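Local coordinates for aminopeptidase C (Lactobacillus rhamnosus, PDB 4K7C), which probably acts as a papain-like cysteine aminopeptidase, removing amino acids from the N-termini of peptides, at residues A[72-77]-A[365-370]; A[314-319]-A[410-415]. All blocks are in the same frame, centred on the assembly; numbering follows the deposited sequence.

Contact 1: residues A[72-77]-A[365-370]; sequences MFAALN and AMVLTG
Val367 and Ala74 make the closest meeting between helix 70-87 and strand 364-374, whose local axes approach to 6.9 Å and run 26° from parallel. The CB of Val367 faces the helix, and its two methyls part from there. CG1, anti to the backbone N (chi1 175°), points to Ser314, just before strand 315-319. Val367 CG2 lies beside the backbone N instead and is thereby presented to the helix, where it approaches Ala74 O at 3.3 Å and Ala74 CB at 3.8 Å. Val367 CG2 also meets the CB of Asn77, one helical turn on, at 4.0 Å, so it spans two residues of the same helix face.

Ala74 CB lies 3.8 Å from Met366 O and 4.1 Å from Ala365 CB, and thus touches both backbone and side chain of the strand. Asn77 contributes its CB alone, while its amide oxygen OD1 accepts a hydrogen bond from Arg80 NE on the same helix. This is the papain-like packing of the central helix on the sheet; in such peptidases the catalytic cysteine opens this helix. No hydrogen bond links the two segments: the interface is buried and held by van der Waals contact, and the small side chains of Ala74 and Ala365, together with one valine methyl and the CB of Asn77, are consistent with the close approach of helix and strand.

Contact 2: residues A[314-319]-A[410-415]; sequences SVWFGS and QVVISK. With GOL (glycerol), chain C.
Gly318 and Gln410 form a hydrogen-bonded pair of an antiparallel arrangement, with Phe317 and Val411 as the adjoining non-hydrogen-bonded pair and the strand directions 163° apart. Gly318 N gives to Gln410 O at 2.9 Å, and the return bond from Gln410 N to Gly318 O is longer, 3.3 Å. Farther along, Val412 N bonds to Trp316 O (2.9 Å), but the CA atoms of Trp316 and Val412 are already 5.5 Å apart. Here a glycerol, probably from the crystallisation liquor, bridges the strands: its O3 accepts from Trp316 N at 2.7 Å and gives to Val412 O at 2.7 Å.

The indole of Trp316, with CG anti to the backbone N (chi1 -174°), extends alongside the second strand, and its CE3 meets Val412 CG2 at 3.6 Å. The Gln410 amide lies nearly coplanar with it at the six-membered ring's edge, a detail left doubtful by the two conformers of this glutamine. On the sheet face of Phe317 and Val411, Val315 CG1 packs on Val411 CB at 3.9 Å and also reaches the tip of Ile413.

Helix 298-310 covers that side through Phe301 and Leu309, and its Gln308 also binds the glycerol. Trp316 gives its NE1 proton to Trp71 O and meets Trp142 edge-to-face, while strands 364-374 and 260-264 flank the pair.

Overall arrangement
Contacts 1 and 2, centred 9 Å apart, share a sheet in which strand 315-319 runs antiparallel to both 364-374 and 408-414. Two probable backbone bonds join them: Leu368 N to Val315 O at 2.8 Å and Met366 N to Phe317 O at 2.9 Å. Trp316 of contact 2 also reaches the helix of contact 1, its CD1 lying 3.3 Å from Ala75 N, and it touches the side chains of Ala74 and Ala365. The indole thus belongs to the helix-sheet interface, next to the helix end where papain-like peptidases carry their cysteine. Glycerol, by contrast, lies between the backbones of Trp316 and Val412, bonded to both.

Contact 1: residues A[72-77]-A[365-370]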
# COMPACT_ATOMS: atom_id res chain seq x y z
N MSE A 72 -7.29 11.13 30.45
CA MSE A 72 -7.18 12.55 30.11
C MSE A 72 -8.06 12.94 28.93
O MSE A 72 -8.77 13.92 28.96
CB MSE A 72 -5.75 12.95 29.72
CG MSE A 72 -4.70 12.59 30.67
SE MSE A 72 -3.01 13.20 29.87
CE MSE A 72 -2.17 12.49 31.45
N PHE A 73 -8.01 12.14 27.88
CA PHE A 73 -8.84 12.34 26.70
C PHE A 73 -10.30 12.34 27.09
O PHE A 73 -11.07 13.24 26.68
CB PHE A 73 -8.55 11.30 25.58
CG PHE A 73 -7.37 11.69 24.72
CD1 PHE A 73 -7.56 12.15 23.42
CD2 PHE A 73 -6.12 11.62 25.20
CE1 PHE A 73 -6.51 12.54 22.64
CE2 PHE A 73 -5.02 12.00 24.44
CZ PHE A 73 -5.23 12.51 23.16
N ALA A 74 -10.67 11.36 27.93
CA ALA A 74 -12.06 11.26 28.35
C ALA A 74 -12.51 12.44 29.22
O ALA A 74 -13.56 13.04 29.01
CB ALA A 74 -12.31 9.95 29.04
N ALA A 75 -11.69 12.82 30.15
CA ALA A 75 -12.04 13.99 31.00
C ALA A 75 -12.13 15.21 30.12
O ALA A 75 -13.10 16.00 30.23
CB ALA A 75 -11.05 14.20 32.09
N LEU A 76 -11.09 15.46 29.30
CA LEU A 76 -11.12 16.64 28.45
C LEU A 76 -12.29 16.61 27.44
O LEU A 76 -12.80 17.64 27.02
CB LEU A 76 -9.77 16.82 27.73
CG LEU A 76 -8.57 17.13 28.67
CD1 LEU A 76 -7.21 17.06 27.96
CD2 LEU A 76 -8.72 18.47 29.35
N ASN A 77 -12.75 15.41 27.09
CA ASN A 77 -13.91 15.28 26.26
C ASN A 77 -15.14 15.88 26.94
O ASN A 77 -15.89 16.64 26.35
CB ASN A 77 -14.22 13.81 25.87
CG ASN A 77 -13.34 13.30 24.73
OD1 ASN A 77 -12.79 14.07 23.94
ND2 ASN A 77 -13.23 11.93 24.63
N ALA A 365 -10.60 4.47 30.07
CA ALA A 365 -11.60 5.49 30.43
C ALA A 365 -12.19 5.95 29.09
O ALA A 365 -11.44 6.21 28.11
CB ALA A 365 -10.92 6.72 31.11
N MSE A 366 -13.49 6.11 29.09
CA MSE A 366 -14.25 6.62 27.95
C MSE A 366 -15.35 7.51 28.53
O MSE A 366 -15.37 7.81 29.70
CB MSE A 366 -14.73 5.50 26.99
CG MSE A 366 -13.54 4.69 26.44
SE MSE A 366 -14.15 3.19 25.30
CE MSE A 366 -14.89 2.03 26.69
N VAL A 367 -16.30 7.91 27.67
CA VAL A 367 -17.37 8.79 28.01
C VAL A 367 -18.71 8.21 27.48
O VAL A 367 -18.83 7.85 26.31
CB VAL A 367 -17.09 10.24 27.45
CG1 VAL A 367 -18.29 11.16 27.71
CG2 VAL A 367 -15.83 10.82 27.97
N LEU A 368 -19.69 8.12 28.38
CA LEU A 368 -21.09 7.89 27.99
C LEU A 368 -21.70 9.15 27.46
O LEU A 368 -21.68 10.20 28.14
CB LEU A 368 -21.94 7.39 29.20
CG LEU A 368 -21.23 6.22 29.92
CD1 LEU A 368 -21.93 5.97 31.21
CD2 LEU A 368 -21.27 4.89 29.13
N THR A 369 -22.27 9.03 26.27
CA THR A 369 -22.94 10.15 25.56
C THR A 369 -24.36 9.86 25.11
O THR A 369 -24.97 10.66 24.44
CB THR A 369 -22.10 10.68 24.38
OG1 THR A 369 -22.15 9.74 23.29
CG2 THR A 369 -20.59 10.98 24.82
N GLY A 370 -24.92 8.78 25.62
CA GLY A 370 -26.26 8.34 25.21
C GLY A 370 -26.57 7.04 25.92
O GLY A 370 -25.67 6.36 26.46

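Contact 2: residues A[314-319]-A[410-415]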
# COMPACT_ATOMS: atom_id res chain seq x y z
N SER A 314 -22.65 14.46 29.66
CA SER A 314 -21.86 13.25 29.43
C SER A 314 -21.19 12.72 30.70
O SER A 314 -21.05 13.42 31.74
CB SER A 314 -20.86 13.54 28.27
OG SER A 314 -19.83 14.43 28.61
N VAL A 315 -20.82 11.48 30.69
CA VAL A 315 -20.36 10.86 31.91
C VAL A 315 -19.02 10.12 31.71
O VAL A 315 -18.99 9.12 30.95
CB VAL A 315 -21.43 9.84 32.45
CG1 VAL A 315 -20.99 9.16 33.71
CG2 VAL A 315 -22.81 10.47 32.69
N TRP A 316 -17.95 10.56 32.36
CA TRP A 316 -16.70 9.87 32.31
C TRP A 316 -16.87 8.53 33.03
O TRP A 316 -17.53 8.45 34.10
CB TRP A 316 -15.63 10.68 33.04
CG TRP A 316 -14.23 10.28 33.03
CD1 TRP A 316 -13.22 10.85 32.37
CD2 TRP A 316 -13.57 9.29 33.91
NE1 TRP A 316 -12.04 10.31 32.67
CE2 TRP A 316 -12.21 9.33 33.61
CE3 TRP A 316 -14.04 8.30 34.76
CZ2 TRP A 316 -11.28 8.51 34.21
CZ3 TRP A 316 -13.11 7.52 35.41
CH2 TRP A 316 -11.75 7.59 35.13
N PHE A 317 -16.36 7.47 32.38
CA PHE A 317 -16.40 6.12 32.97
C PHE A 317 -15.21 5.27 32.69
O PHE A 317 -14.56 5.43 31.66
CB PHE A 317 -17.71 5.35 32.55
CG PHE A 317 -17.67 4.72 31.19
CD1 PHE A 317 -17.87 5.48 30.06
CD2 PHE A 317 -17.54 3.34 31.06
CE1 PHE A 317 -17.83 4.95 28.80
CE2 PHE A 317 -17.59 2.77 29.77
CZ PHE A 317 -17.74 3.59 28.65
N GLY A 318 -14.93 4.37 33.66
CA GLY A 318 -13.85 3.42 33.66
C GLY A 318 -14.34 2.00 33.52
O GLY A 318 -15.28 1.60 34.17
N SER A 319 -13.72 1.25 32.60
CA SER A 319 -14.16 -0.12 32.27
C SER A 319 -12.97 -1.01 31.88
O SER A 319 -11.82 -0.55 31.67
CB SER A 319 -15.19 -0.12 31.13
OG SER A 319 -14.66 0.32 29.90
N GLN A 410 -16.41 2.31 37.14
CA GLN A 410 -16.40 3.67 37.63
C GLN A 410 -17.17 4.62 36.74
O GLN A 410 -17.13 4.49 35.52
CB GLN A 410 -14.98 4.18 37.64
CG GLN A 410 -14.01 3.47 38.51
CD GLN A 410 -12.71 4.20 38.47
OE1 GLN A 410 -11.70 3.85 39.15
NE2 GLN A 410 -12.69 5.22 37.63
N VAL A 411 -17.90 5.55 37.37
CA VAL A 411 -18.52 6.67 36.67
C VAL A 411 -18.24 7.93 37.56
O VAL A 411 -18.01 7.78 38.76
CB VAL A 411 -20.03 6.59 36.46
CG1 VAL A 411 -20.37 5.63 35.32
CG2 VAL A 411 -20.77 6.18 37.73
N VAL A 412 -18.10 9.07 36.91
CA VAL A 412 -17.96 10.32 37.61
C VAL A 412 -19.27 11.08 37.49
O VAL A 412 -19.75 11.42 36.39
CB VAL A 412 -16.76 11.14 37.14
CG1 VAL A 412 -16.69 12.48 37.84
CG2 VAL A 412 -15.48 10.40 37.36
N ILE A 413 -19.92 11.32 38.65
CA ILE A 413 -21.23 11.95 38.71
C ILE A 413 -21.21 13.31 39.47
O ILE A 413 -20.50 13.39 40.48
CB ILE A 413 -22.21 10.98 39.39
CG1 ILE A 413 -22.31 9.65 38.52
CG2 ILE A 413 -23.56 11.59 39.54
CD1 ILE A 413 -22.95 9.83 37.20
N SER A 414 -21.95 14.31 38.98
CA SER A 414 -22.13 15.57 39.75
C SER A 414 -22.92 15.27 40.99
O SER A 414 -23.96 14.62 40.95
CB SER A 414 -22.78 16.74 39.04
OG SER A 414 -22.34 16.90 37.75
N LYS A 415 -22.34 15.70 42.10
CA LYS A 415 -22.85 15.50 43.45
C LYS A 415 -24.34 15.87 43.61
O LYS A 415 -25.07 15.25 44.41
CB LYS A 415 -21.96 16.23 44.46
CG LYS A 415 -20.64 15.55 44.77
CD LYS A 415 -19.76 16.44 45.67
CE LYS A 415 -18.46 15.83 45.89
NZ LYS A 415 -17.53 16.70 46.65
C1 GOL C . -18.40 16.07 33.90
O1 GOL C . -19.46 17.02 34.07
C2 GOL C . -18.50 14.89 34.87
O2 GOL C . -19.82 14.63 35.37
C3 GOL C . -17.75 13.68 34.32
O3 GOL C . -18.41 12.44 34.30